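Non-atp dependent l-selective hydantoinase (Arthrobacter aurescens, PDB 1GKR) hydrolyses the ring of 5-substituted hydantoins, preferring aryl over alkyl derivatives, with two zinc ions per subunit and an enantioselectivity that depends on the substrate. Local coordinates at residues Pro133-Met138 with Gln171-Cys176; Gly164-Ile169 with Leu225-Glu230; Ser81-Gly86 with Thr431-Lys436. One frame throughout, in Å; residues are numbered along the deposited sequence.

Contact 1: Pro133-Met138 with Gln171-Cys176; sequences PEIRKM and QEIAAC
The Arg136 chain leaves CA with chi1 at -126°, off the staggered positions, and then bends at chi2. This lays its CG, CD and NE alongside Cys176. The thiol of Cys176 is placed with SG beside its own backbone N and opposite the carbonyl carbon. SG then lies 4.0 Å from Arg136 CG and also 4.0 Å from Arg136 NE, an oblique approach to the guanidinium.

Glu172 also bends at chi2. Its OE1 touches the aliphatic part of the arginine, 3.7 Å from Arg136 CG, and the two side chains cross at about a right angle. The charges are opposite but do not pair. Arg136 NE and Glu172 OE1 are 5.1 Å apart, and the guanidinium and carboxylate planes are turned 56° from each other. The guanidinium forms its salt bridge through NH1 with Asp140, one turn further along its own helix. Any pull from Glu172 would be longer-range and probably weaker.

The buried end is apolar. Ile135 CG2 meets Ile173 CD1 at 4.1 Å, with the two side chains at about a right angle. Phe146 also packs on Ile173. The contact thus grades from this buried isoleucine pair to the exposed Arg136.

The axes of segments 133-138 and 171-176 are 10.0 Å apart at closest approach and their directions differ by 26°. Glu172 also packs on Leu132 and Cys176 on His139, both of helix 132-140. Such near-parallel packing of helices 132-140 and 163-176 is characteristic of the outer helical layer of a TIM barrel, the fold of the amidohydrolase superfamily.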
ATOM      1  N   PRO A 133      28.572 -20.883 -14.911  1.00 27.56           N
ATOM      2  CA  PRO A 133      29.942 -20.377 -15.069  1.00 26.51           C
ATOM      3  C   PRO A 133      30.272 -19.704 -16.395  1.00 25.71           C
ATOM      4  O   PRO A 133      31.272 -18.996 -16.491  1.00 26.41           O
ATOM      5  CB  PRO A 133      30.797 -21.614 -14.819  1.00 26.05           C
ATOM      6  CG  PRO A 133      29.908 -22.729 -15.267  1.00 28.64           C
ATOM      7  CD  PRO A 133      28.569 -22.340 -14.702  1.00 26.87           C
ATOM      8  N   GLU A 134      29.448 -19.920 -17.414  1.00 24.12           N
ATOM      9  CA  GLU A 134      29.700 -19.294 -18.710  1.00 24.92           C
ATOM     10  C   GLU A 134      29.358 -17.804 -18.676  1.00 25.35           C
ATOM     11  O   GLU A 134      29.898 -17.011 -19.455  1.00 26.13           O
ATOM     12  CB  GLU A 134      28.870 -19.962 -19.811  1.00 26.15           C
ATOM     13  CG  GLU A 134      29.295 -21.366 -20.157  1.00 27.66           C
ATOM     14  CD  GLU A 134      30.753 -21.453 -20.568  1.00 30.46           C
ATOM     15  OE1 GLU A 134      31.171 -20.745 -21.518  1.00 32.09           O
ATOM     16  OE2 GLU A 134      31.483 -22.242 -19.939  1.00 30.00           O
ATOM     17  N   ILE A 135      28.453 -17.431 -17.777  1.00 23.57           N
ATOM     18  CA  ILE A 135      28.025 -16.045 -17.656  1.00 22.59           C
ATOM     19  C   ILE A 135      29.178 -15.091 -17.405  1.00 24.72           C
ATOM     20  O   ILE A 135      29.301 -14.070 -18.077  1.00 26.40           O
ATOM     21  CB  ILE A 135      26.981 -15.896 -16.546  1.00 20.12           C
ATOM     22  CG1 ILE A 135      25.659 -16.490 -17.038  1.00 17.66           C
ATOM     23  CG2 ILE A 135      26.824 -14.424 -16.158  1.00 17.10           C
ATOM     24  CD1 ILE A 135      24.616 -16.635 -15.985  1.00 16.58           C
ATOM     25  N   ARG A 136      30.019 -15.423 -16.438  1.00 25.37           N
ATOM     26  CA  ARG A 136      31.173 -14.599 -16.120  1.00 27.02           C
ATOM     27  C   ARG A 136      32.045 -14.453 -17.367  1.00 25.92           C
ATOM     28  O   ARG A 136      32.569 -13.377 -17.655  1.00 23.23           O
ATOM     29  CB  ARG A 136      31.968 -15.277 -15.015  1.00 34.50           C
ATOM     30  CG  ARG A 136      32.225 -14.422 -13.814  1.00 42.76           C
ATOM     31  CD  ARG A 136      33.224 -13.350 -14.136  1.00 50.73           C
ATOM     32  NE  ARG A 136      33.341 -12.425 -13.018  1.00 61.54           N
ATOM     33  CZ  ARG A 136      33.976 -11.259 -13.070  1.00 65.27           C
ATOM     34  NH1 ARG A 136      34.567 -10.863 -14.197  1.00 64.05           N
ATOM     35  NH2 ARG A 136      34.001 -10.481 -11.993  1.00 68.60           N
ATOM     36  N   LYS A 137      32.185 -15.551 -18.108  1.00 26.17           N
ATOM     37  CA  LYS A 137      33.001 -15.584 -19.320  1.00 27.32           C
ATOM     38  C   LYS A 137      32.498 -14.655 -20.418  1.00 28.08           C
ATOM     39  O   LYS A 137      33.281 -13.917 -21.036  1.00 26.15           O
ATOM     40  CB  LYS A 137      33.059 -17.003 -19.890  1.00 30.55           C
ATOM     41  CG  LYS A 137      33.672 -18.070 -18.989  1.00 32.86           C
ATOM     42  CD  LYS A 137      33.800 -19.377 -19.769  1.00 35.53           C
ATOM     43  CE  LYS A 137      34.234 -20.541 -18.891  1.00 37.07           C
ATOM     44  NZ  LYS A 137      34.463 -21.776 -19.702  1.00 39.24           N
ATOM     45  N   MET A 138      31.193 -14.719 -20.682  1.00 27.23           N
ATOM     46  CA  MET A 138      30.599 -13.882 -21.716  1.00 26.27           C
ATOM     47  C   MET A 138      30.650 -12.412 -21.301  1.00 26.46           C
ATOM     48  O   MET A 138      30.875 -11.527 -22.137  1.00 24.35           O
ATOM     49  CB  MET A 138      29.162 -14.337 -22.013  1.00 21.62           C
ATOM     50  CG  MET A 138      29.115 -15.669 -22.714  1.00 16.59           C
ATOM     51  SD  MET A 138      27.491 -16.229 -23.234  1.00 17.80           S
ATOM     52  CE  MET A 138      26.943 -17.124 -21.784  1.00 10.84           C
ATOM     53  N   GLN A 171      22.156 -13.702  -8.744  1.00 16.70           N
ATOM     54  CA  GLN A 171      23.343 -13.427  -7.943  1.00 16.00           C
ATOM     55  C   GLN A 171      24.576 -13.252  -8.811  1.00 16.18           C
ATOM     56  O   GLN A 171      25.361 -12.336  -8.572  1.00 19.77           O
ATOM     57  CB  GLN A 171      23.589 -14.534  -6.938  1.00 16.33           C
ATOM     58  CG  GLN A 171      22.465 -14.709  -5.965  1.00 23.30           C
ATOM     59  CD  GLN A 171      22.737 -15.821  -4.983  1.00 29.61           C
ATOM     60  OE1 GLN A 171      23.155 -16.925  -5.363  1.00 33.26           O
ATOM     61  NE2 GLN A 171      22.496 -15.547  -3.707  1.00 34.12           N
ATOM     62  N   GLU A 172      24.774 -14.107  -9.812  1.00 14.24           N
ATOM     63  CA  GLU A 172      25.950 -13.925 -10.659  1.00 16.69           C
ATOM     64  C   GLU A 172      25.889 -12.568 -11.352  1.00 16.89           C
ATOM     65  O   GLU A 172      26.870 -11.830 -11.354  1.00 17.20           O
ATOM     66  CB  GLU A 172      26.069 -15.020 -11.718  1.00 19.79           C
ATOM     67  CG  GLU A 172      27.027 -16.154 -11.361  1.00 30.33           C
ATOM     68  CD  GLU A 172      28.456 -15.686 -11.089  1.00 33.83           C
ATOM     69  OE1 GLU A 172      29.062 -15.027 -11.963  1.00 35.68           O
ATOM     70  OE2 GLU A 172      28.975 -15.988  -9.994  1.00 37.47           O
ATOM     71  N   ILE A 173      24.734 -12.245 -11.935  1.00 16.06           N
ATOM     72  CA  ILE A 173      24.547 -10.977 -12.632  1.00 15.97           C
ATOM     73  C   ILE A 173      24.866  -9.786 -11.737  1.00 16.69           C
ATOM     74  O   ILE A 173      25.487  -8.815 -12.180  1.00 17.41           O
ATOM     75  CB  ILE A 173      23.100 -10.814 -13.146  1.00 15.94           C
ATOM     76  CG1 ILE A 173      22.795 -11.876 -14.201  1.00 16.41           C
ATOM     77  CG2 ILE A 173      22.919  -9.438 -13.741  1.00 11.08           C
ATOM     78  CD1 ILE A 173      23.732 -11.832 -15.396  1.00 17.51           C
ATOM     79  N   ALA A 174      24.443  -9.857 -10.480  1.00 15.09           N
ATOM     80  CA  ALA A 174      24.697  -8.769  -9.550  1.00 15.85           C
ATOM     81  C   ALA A 174      26.180  -8.621  -9.307  1.00 17.60           C
ATOM     82  O   ALA A 174      26.700  -7.510  -9.266  1.00 20.69           O
ATOM     83  CB  ALA A 174      23.992  -9.017  -8.245  1.00 14.74           C
ATOM     84  N   ALA A 175      26.859  -9.751  -9.151  1.00 18.75           N
ATOM     85  CA  ALA A 175      28.290  -9.754  -8.896  1.00 20.99           C
ATOM     86  C   ALA A 175      29.122  -9.259 -10.079  1.00 23.42           C
ATOM     87  O   ALA A 175      30.225  -8.764  -9.891  1.00 26.00           O
ATOM     88  CB  ALA A 175      28.729 -11.143  -8.500  1.00 19.61           C
ATOM     89  N   CYS A 176      28.603  -9.399 -11.295  1.00 25.15           N
ATOM     90  CA  CYS A 176      29.314  -8.953 -12.494  1.00 24.80           C
ATOM     91  C   CYS A 176      28.957  -7.519 -12.803  1.00 23.12           C
ATOM     92  O   CYS A 176      29.656  -6.852 -13.561  1.00 23.63           O
ATOM     93  CB  CYS A 176      28.934  -9.801 -13.713  1.00 24.90           C
ATOM     94  SG  CYS A 176      29.492 -11.503 -13.645  1.00 32.21           S
TER

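Contact 2: Gly164-Ile169 with Leu225-Glu230; sequences GELFEI and LLLQKE
Phe167 lays its ring against Glu230, its CE1 corner lying near CB and meeting CG of that side chain obliquely. The two helices, 163-176 and 214-231, belong to the outer helical layer of the TIM-barrel fold. The axes of segments 164-169 and 225-230 approach to 10.0 Å, with directions 38° apart.

The ring reaches across because Phe167 CG is anti to the backbone N (chi1 -178°). The carboxylate of Glu230 leads away from helix 163-176, so it is the aliphatic part of the glutamate that packs on the ring. The nearest CA pair is Phe167 and Leu227, 6.4 Å apart. Leu227 points toward the other helix and fills the inner part of the interface. Its CD1 meets Leu166 CD2 at 4.3 Å.

A second subunit closes the contact. Phe215 of that subunit meets the Phe167 ring with planes about 35° apart and also packs on Glu230. Ile189 of the same subunit covers Leu227. This helix pair thus forms part of a subunit interface in the homotetramer. At the ring edge, near the ring plane, the backbone oxygen Leu227 O lies 4.2 Å from Phe167 CE1.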
ATOM      1  N   GLY A 164      15.150 -21.472  -8.371  1.00 14.70           N
ATOM      2  CA  GLY A 164      16.482 -21.613  -7.806  1.00 13.75           C
ATOM      3  C   GLY A 164      17.551 -21.264  -8.823  1.00 13.64           C
ATOM      4  O   GLY A 164      18.506 -20.539  -8.525  1.00 12.94           O
ATOM      5  N   GLU A 165      17.398 -21.764 -10.042  1.00 12.91           N
ATOM      6  CA  GLU A 165      18.381 -21.473 -11.079  1.00 14.26           C
ATOM      7  C   GLU A 165      18.332 -19.986 -11.400  1.00 12.80           C
ATOM      8  O   GLU A 165      19.368 -19.334 -11.556  1.00 12.04           O
ATOM      9  CB  GLU A 165      18.088 -22.305 -12.330  1.00 16.84           C
ATOM     10  CG  GLU A 165      17.727 -23.735 -12.001  1.00 22.66           C
ATOM     11  CD  GLU A 165      17.685 -24.626 -13.209  1.00 26.41           C
ATOM     12  OE1 GLU A 165      18.768 -25.055 -13.653  1.00 33.26           O
ATOM     13  OE2 GLU A 165      16.575 -24.895 -13.715  1.00 27.77           O
ATOM     14  N   LEU A 166      17.114 -19.455 -11.496  1.00 12.17           N
ATOM     15  CA  LEU A 166      16.922 -18.040 -11.773  1.00 11.63           C
ATOM     16  C   LEU A 166      17.570 -17.213 -10.662  1.00 12.27           C
ATOM     17  O   LEU A 166      18.218 -16.200 -10.924  1.00 11.01           O
ATOM     18  CB  LEU A 166      15.433 -17.708 -11.858  1.00 10.91           C
ATOM     19  CG  LEU A 166      15.106 -16.244 -12.185  1.00 10.87           C
ATOM     20  CD1 LEU A 166      15.743 -15.842 -13.512  1.00  7.61           C
ATOM     21  CD2 LEU A 166      13.612 -16.068 -12.246  1.00  9.91           C
ATOM     22  N   PHE A 167      17.403 -17.649  -9.418  1.00 12.04           N
ATOM     23  CA  PHE A 167      17.996 -16.935  -8.298  1.00 12.00           C
ATOM     24  C   PHE A 167      19.518 -16.939  -8.362  1.00 13.23           C
ATOM     25  O   PHE A 167      20.159 -15.924  -8.082  1.00 11.64           O
ATOM     26  CB  PHE A 167      17.553 -17.541  -6.976  1.00 11.44           C
ATOM     27  CG  PHE A 167      18.085 -16.812  -5.786  1.00 12.16           C
ATOM     28  CD1 PHE A 167      17.655 -15.519  -5.502  1.00 14.24           C
ATOM     29  CD2 PHE A 167      19.040 -17.396  -4.969  1.00 10.15           C
ATOM     30  CE1 PHE A 167      18.171 -14.813  -4.420  1.00 13.13           C
ATOM     31  CE2 PHE A 167      19.564 -16.704  -3.885  1.00 13.30           C
ATOM     32  CZ  PHE A 167      19.128 -15.407  -3.610  1.00 14.60           C
ATOM     33  N   GLU A 168      20.104 -18.078  -8.728  1.00 15.78           N
ATOM     34  CA  GLU A 168      21.564 -18.162  -8.814  1.00 18.72           C
ATOM     35  C   GLU A 168      22.077 -17.265  -9.932  1.00 18.79           C
ATOM     36  O   GLU A 168      23.153 -16.671  -9.827  1.00 20.32           O
ATOM     37  CB  GLU A 168      22.015 -19.601  -9.058  1.00 20.06           C
ATOM     38  CG  GLU A 168      21.687 -20.530  -7.912  1.00 26.53           C
ATOM     39  CD  GLU A 168      22.331 -21.893  -8.059  1.00 31.41           C
ATOM     40  OE1 GLU A 168      22.194 -22.516  -9.146  1.00 30.52           O
ATOM     41  OE2 GLU A 168      22.967 -22.336  -7.074  1.00 33.52           O
ATOM     42  N   ILE A 169      21.297 -17.170 -11.007  1.00 17.34           N
ATOM     43  CA  ILE A 169      21.673 -16.334 -12.133  1.00 13.17           C
ATOM     44  C   ILE A 169      21.637 -14.881 -11.684  1.00 11.88           C
ATOM     45  O   ILE A 169      22.537 -14.117 -12.010  1.00  8.80           O
ATOM     46  CB  ILE A 169      20.722 -16.555 -13.316  1.00 14.18           C
ATOM     47  CG1 ILE A 169      20.916 -17.972 -13.849  1.00 12.44           C
ATOM     48  CG2 ILE A 169      20.964 -15.509 -14.404  1.00 11.12           C
ATOM     49  CD1 ILE A 169      19.981 -18.338 -14.998  1.00 16.17           C
ATOM     50  N   LEU A 225      10.293 -10.014  -9.270  1.00 10.38           N
ATOM     51  CA  LEU A 225      10.480  -8.855  -8.419  1.00 10.24           C
ATOM     52  C   LEU A 225      10.977  -9.251  -7.013  1.00 12.04           C
ATOM     53  O   LEU A 225      11.942  -8.682  -6.506  1.00  9.23           O
ATOM     54  CB  LEU A 225       9.163  -8.087  -8.351  1.00  8.87           C
ATOM     55  CG  LEU A 225       9.025  -6.787  -9.166  1.00  9.52           C
ATOM     56  CD1 LEU A 225       9.934  -6.769 -10.356  1.00  5.95           C
ATOM     57  CD2 LEU A 225       7.591  -6.626  -9.607  1.00  7.09           C
ATOM     58  N   LEU A 226      10.337 -10.245  -6.400  1.00 12.74           N
ATOM     59  CA  LEU A 226      10.732 -10.706  -5.072  1.00 14.23           C
ATOM     60  C   LEU A 226      12.143 -11.258  -5.034  1.00 16.44           C
ATOM     61  O   LEU A 226      12.851 -11.099  -4.036  1.00 17.61           O
ATOM     62  CB  LEU A 226       9.779 -11.782  -4.577  1.00 16.43           C
ATOM     63  CG  LEU A 226       8.659 -11.307  -3.654  1.00 22.78           C
ATOM     64  CD1 LEU A 226       8.014 -10.033  -4.215  1.00 27.75           C
ATOM     65  CD2 LEU A 226       7.624 -12.424  -3.509  1.00 22.52           C
ATOM     66  N   LEU A 227      12.551 -11.916  -6.113  1.00 15.09           N
ATOM     67  CA  LEU A 227      13.890 -12.481  -6.168  1.00 15.42           C
ATOM     68  C   LEU A 227      14.936 -11.417  -6.442  1.00 14.80           C
ATOM     69  O   LEU A 227      16.049 -11.519  -5.942  1.00 15.56           O
ATOM     70  CB  LEU A 227      13.996 -13.577  -7.237  1.00 15.57           C
ATOM     71  CG  LEU A 227      12.983 -14.726  -7.163  1.00 14.57           C
ATOM     72  CD1 LEU A 227      13.488 -15.892  -7.984  1.00 12.64           C
ATOM     73  CD2 LEU A 227      12.801 -15.159  -5.744  1.00 12.54           C
ATOM     74  N   GLN A 228      14.607 -10.394  -7.226  1.00 13.03           N
ATOM     75  CA  GLN A 228      15.616  -9.378  -7.482  1.00 15.78           C
ATOM     76  C   GLN A 228      15.766  -8.579  -6.187  1.00 17.39           C
ATOM     77  O   GLN A 228      16.872  -8.196  -5.788  1.00 15.30           O
ATOM     78  CB  GLN A 228      15.212  -8.486  -8.663  1.00 14.64           C
ATOM     79  CG  GLN A 228      14.723  -7.128  -8.274  1.00 19.33           C
ATOM     80  CD  GLN A 228      15.841  -6.185  -7.925  1.00 18.07           C
ATOM     81  OE1 GLN A 228      15.676  -5.324  -7.079  1.00 23.62           O
ATOM     82  NE2 GLN A 228      16.982  -6.332  -8.583  1.00 17.72           N
ATOM     83  N   LYS A 229      14.641  -8.368  -5.517  1.00 17.85           N
ATOM     84  CA  LYS A 229      14.619  -7.654  -4.254  1.00 19.50           C
ATOM     85  C   LYS A 229      15.707  -8.207  -3.340  1.00 20.72           C
ATOM     86  O   LYS A 229      16.340  -7.469  -2.591  1.00 23.93           O
ATOM     87  CB  LYS A 229      13.247  -7.837  -3.610  1.00 20.21           C
ATOM     88  CG  LYS A 229      13.110  -7.372  -2.176  1.00 24.86           C
ATOM     89  CD  LYS A 229      13.163  -5.870  -2.050  1.00 31.73           C
ATOM     90  CE  LYS A 229      12.559  -5.404  -0.720  1.00 32.65           C
ATOM     91  NZ  LYS A 229      11.089  -5.683  -0.627  1.00 33.35           N
ATOM     92  N   GLU A 230      15.927  -9.513  -3.425  1.00 19.96           N
ATOM     93  CA  GLU A 230      16.918 -10.199  -2.606  1.00 18.17           C
ATOM     94  C   GLU A 230      18.312 -10.254  -3.237  1.00 17.98           C
ATOM     95  O   GLU A 230      19.306 -10.226  -2.534  1.00 20.15           O
ATOM     96  CB  GLU A 230      16.438 -11.618  -2.344  1.00 19.41           C
ATOM     97  CG  GLU A 230      17.159 -12.332  -1.245  1.00 26.29           C
ATOM     98  CD  GLU A 230      16.800 -11.785   0.124  1.00 34.45           C
ATOM     99  OE1 GLU A 230      15.746 -11.092   0.239  1.00 31.46           O
ATOM    100  OE2 GLU A 230      17.571 -12.064   1.079  1.00 37.37           O
TER

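Contact 3: Ser81-Gly86 with Thr431-Lys436; sequences SAAVGG and TVVAEK
A beta bulge is the unusual feature here: it turns Val433 and Ala434, neighbours in strand 431-435, both toward the end of helix 75-85. Val433 has helix-like backbone angles (-98/-22°), which fit the first position of a classic bulge and differ from those of a regular strand residue. Both residues face Thr426 of strand 418-428, and their backbones bond to it.

The contact is made by small side chains. Ala83 CB meets the CG2 branch of Val433 at 4.2 Å and the methyl of Ala434, CB to CB, also at 4.2 Å. Ala434 CB sits at the centre of the contact. It lies beside the peptide that joins Ala83 to Val84, with Val84 N 4.2 Å away. Val84 adds a looser touch, its CG1 lying 4.5 Å from Ala434 CB.

With methyl groups at the centre, the backbones come close. The CA atoms of Val84 and Ala434 are 5.7 Å apart. The axes of segments 81-85 and 431-435 cross almost perpendicularly, at 91°, with a closest approach of 7.6 Å. Phe445 covers Val433 from a nearby loop.

The helix finishes with a Schellman motif at Gly86, whose positive phi suits glycine. Gly86 also forms a backbone bond with Val56. The C-terminal end of helix 75-85 thus packs on a classic bulge in the antiparallel pair 418-428/431-435, consistent with the hydantoinase plan of a barrel beside a smaller beta domain.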
ATOM      1  N   SER A  81      16.343  -3.719 -42.447  1.00 17.38           N
ATOM      2  CA  SER A  81      15.041  -3.272 -41.971  1.00 19.45           C
ATOM      3  C   SER A  81      15.275  -2.286 -40.835  1.00 19.56           C
ATOM      4  O   SER A  81      14.574  -1.276 -40.729  1.00 20.00           O
ATOM      5  CB  SER A  81      14.204  -4.438 -41.446  1.00 21.06           C
ATOM      6  OG  SER A  81      13.565  -5.130 -42.497  1.00 25.25           O
ATOM      7  N   ALA A  82      16.254  -2.586 -39.983  1.00 16.91           N
ATOM      8  CA  ALA A  82      16.577  -1.704 -38.875  1.00 16.61           C
ATOM      9  C   ALA A  82      16.995  -0.356 -39.454  1.00 17.58           C
ATOM     10  O   ALA A  82      16.441   0.688 -39.099  1.00 17.47           O
ATOM     11  CB  ALA A  82      17.706  -2.285 -38.045  1.00 13.14           C
ATOM     12  N   ALA A  83      17.967  -0.384 -40.361  1.00 16.80           N
ATOM     13  CA  ALA A  83      18.454   0.840 -40.972  1.00 16.61           C
ATOM     14  C   ALA A  83      17.345   1.722 -41.511  1.00 16.94           C
ATOM     15  O   ALA A  83      17.314   2.907 -41.217  1.00 20.44           O
ATOM     16  CB  ALA A  83      19.433   0.524 -42.071  1.00 16.06           C
ATOM     17  N   VAL A  84      16.422   1.181 -42.295  1.00 15.97           N
ATOM     18  CA  VAL A  84      15.386   2.061 -42.813  1.00 16.29           C
ATOM     19  C   VAL A  84      14.414   2.426 -41.720  1.00 14.87           C
ATOM     20  O   VAL A  84      13.780   3.471 -41.783  1.00 17.88           O
ATOM     21  CB  VAL A  84      14.599   1.446 -43.998  1.00 15.98           C
ATOM     22  CG1 VAL A  84      15.559   0.916 -45.026  1.00 18.21           C
ATOM     23  CG2 VAL A  84      13.672   0.366 -43.520  1.00 18.84           C
ATOM     24  N   GLY A  85      14.305   1.561 -40.717  1.00 14.64           N
ATOM     25  CA  GLY A  85      13.397   1.809 -39.609  1.00 12.29           C
ATOM     26  C   GLY A  85      13.948   2.803 -38.598  1.00 12.04           C
ATOM     27  O   GLY A  85      13.279   3.133 -37.635  1.00 13.15           O
ATOM     28  N   GLY A  86      15.171   3.275 -38.809  1.00 12.39           N
ATOM     29  CA  GLY A  86      15.760   4.234 -37.893  1.00 14.09           C
ATOM     30  C   GLY A  86      16.412   3.636 -36.656  1.00 14.47           C
ATOM     31  O   GLY A  86      16.787   4.368 -35.739  1.00 15.07           O
ATOM     32  N   THR A 431      27.968   8.274 -40.934  1.00 18.38           N
ATOM     33  CA  THR A 431      27.767   7.972 -42.343  1.00 17.33           C
ATOM     34  C   THR A 431      26.316   7.578 -42.640  1.00 16.79           C
ATOM     35  O   THR A 431      25.674   6.864 -41.863  1.00 16.83           O
ATOM     36  CB  THR A 431      28.807   6.908 -42.856  1.00 17.80           C
ATOM     37  OG1 THR A 431      28.144   5.684 -43.170  1.00 21.38           O
ATOM     38  CG2 THR A 431      29.903   6.658 -41.815  1.00 14.02           C
ATOM     39  N   VAL A 432      25.777   8.088 -43.743  1.00 15.87           N
ATOM     40  CA  VAL A 432      24.392   7.797 -44.091  1.00 17.45           C
ATOM     41  C   VAL A 432      24.250   6.345 -44.505  1.00 19.40           C
ATOM     42  O   VAL A 432      24.815   5.931 -45.516  1.00 20.34           O
ATOM     43  CB  VAL A 432      23.902   8.691 -45.241  1.00 15.56           C
ATOM     44  CG1 VAL A 432      22.425   8.415 -45.523  1.00 16.82           C
ATOM     45  CG2 VAL A 432      24.101  10.140 -44.879  1.00 13.55           C
ATOM     46  N   VAL A 433      23.504   5.569 -43.719  1.00 19.61           N
ATOM     47  CA  VAL A 433      23.314   4.155 -44.028  1.00 18.12           C
ATOM     48  C   VAL A 433      21.996   3.936 -44.746  1.00 19.21           C
ATOM     49  O   VAL A 433      21.817   2.944 -45.437  1.00 20.96           O
ATOM     50  CB  VAL A 433      23.332   3.268 -42.763  1.00 15.69           C
ATOM     51  CG1 VAL A 433      24.680   3.373 -42.055  1.00 12.45           C
ATOM     52  CG2 VAL A 433      22.210   3.668 -41.852  1.00 16.40           C
ATOM     53  N   ALA A 434      21.067   4.859 -44.586  1.00 18.72           N
ATOM     54  CA  ALA A 434      19.801   4.714 -45.262  1.00 20.13           C
ATOM     55  C   ALA A 434      19.270   6.092 -45.522  1.00 24.33           C
ATOM     56  O   ALA A 434      19.304   6.966 -44.655  1.00 26.75           O
ATOM     57  CB  ALA A 434      18.828   3.927 -44.416  1.00 19.35           C
ATOM     58  N   GLU A 435      18.809   6.296 -46.742  1.00 26.96           N
ATOM     59  CA  GLU A 435      18.260   7.573 -47.114  1.00 30.90           C
ATOM     60  C   GLU A 435      17.038   7.271 -47.943  1.00 33.35           C
ATOM     61  O   GLU A 435      17.106   6.524 -48.911  1.00 31.71           O
ATOM     62  CB  GLU A 435      19.282   8.378 -47.904  1.00 31.96           C
ATOM     63  CG  GLU A 435      18.733   9.647 -48.507  1.00 35.76           C
ATOM     64  CD  GLU A 435      19.815  10.674 -48.759  1.00 40.01           C
ATOM     65  OE1 GLU A 435      20.904  10.291 -49.248  1.00 41.43           O
ATOM     66  OE2 GLU A 435      19.573  11.868 -48.472  1.00 43.08           O
ATOM     67  N   LYS A 436      15.915   7.843 -47.521  1.00 38.32           N
ATOM     68  CA  LYS A 436      14.628   7.657 -48.172  1.00 42.36           C
ATOM     69  C   LYS A 436      14.428   6.254 -48.758  1.00 41.88           C
ATOM     70  O   LYS A 436      14.280   6.083 -49.971  1.00 41.13           O
ATOM     71  CB  LYS A 436      14.419   8.748 -49.230  1.00 46.46           C
ATOM     72  CG  LYS A 436      15.635   9.025 -50.085  1.00 56.44           C
ATOM     73  CD  LYS A 436      15.488  10.318 -50.884  1.00 62.59           C
ATOM     74  CE  LYS A 436      16.701  10.532 -51.800  1.00 67.05           C
ATOM     75  NZ  LYS A 436      16.567  11.744 -52.671  1.00 70.28           N
TER

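Contacts 1 and 2 are neighbours that share helix 163-176. Their centres are 14 Å apart, and they touch where Ile135 CD1 packs 4.1 Å from Ile169 CG2. Helices 132-140, 163-176 and 214-231 thus form a continuous row. Contact 3 lies apart: its centre is 35 Å from that of contact 1 and 39 Å from that of contact 2, with contact 2 across the centre of the chain. Its segments enclose both other contacts along the sequence. Contact 2 comes nearest an annotated site. The Leu166 side chain is about 9 Å from that of the zinc ligand His183 and about 13 Å from a zinc ion.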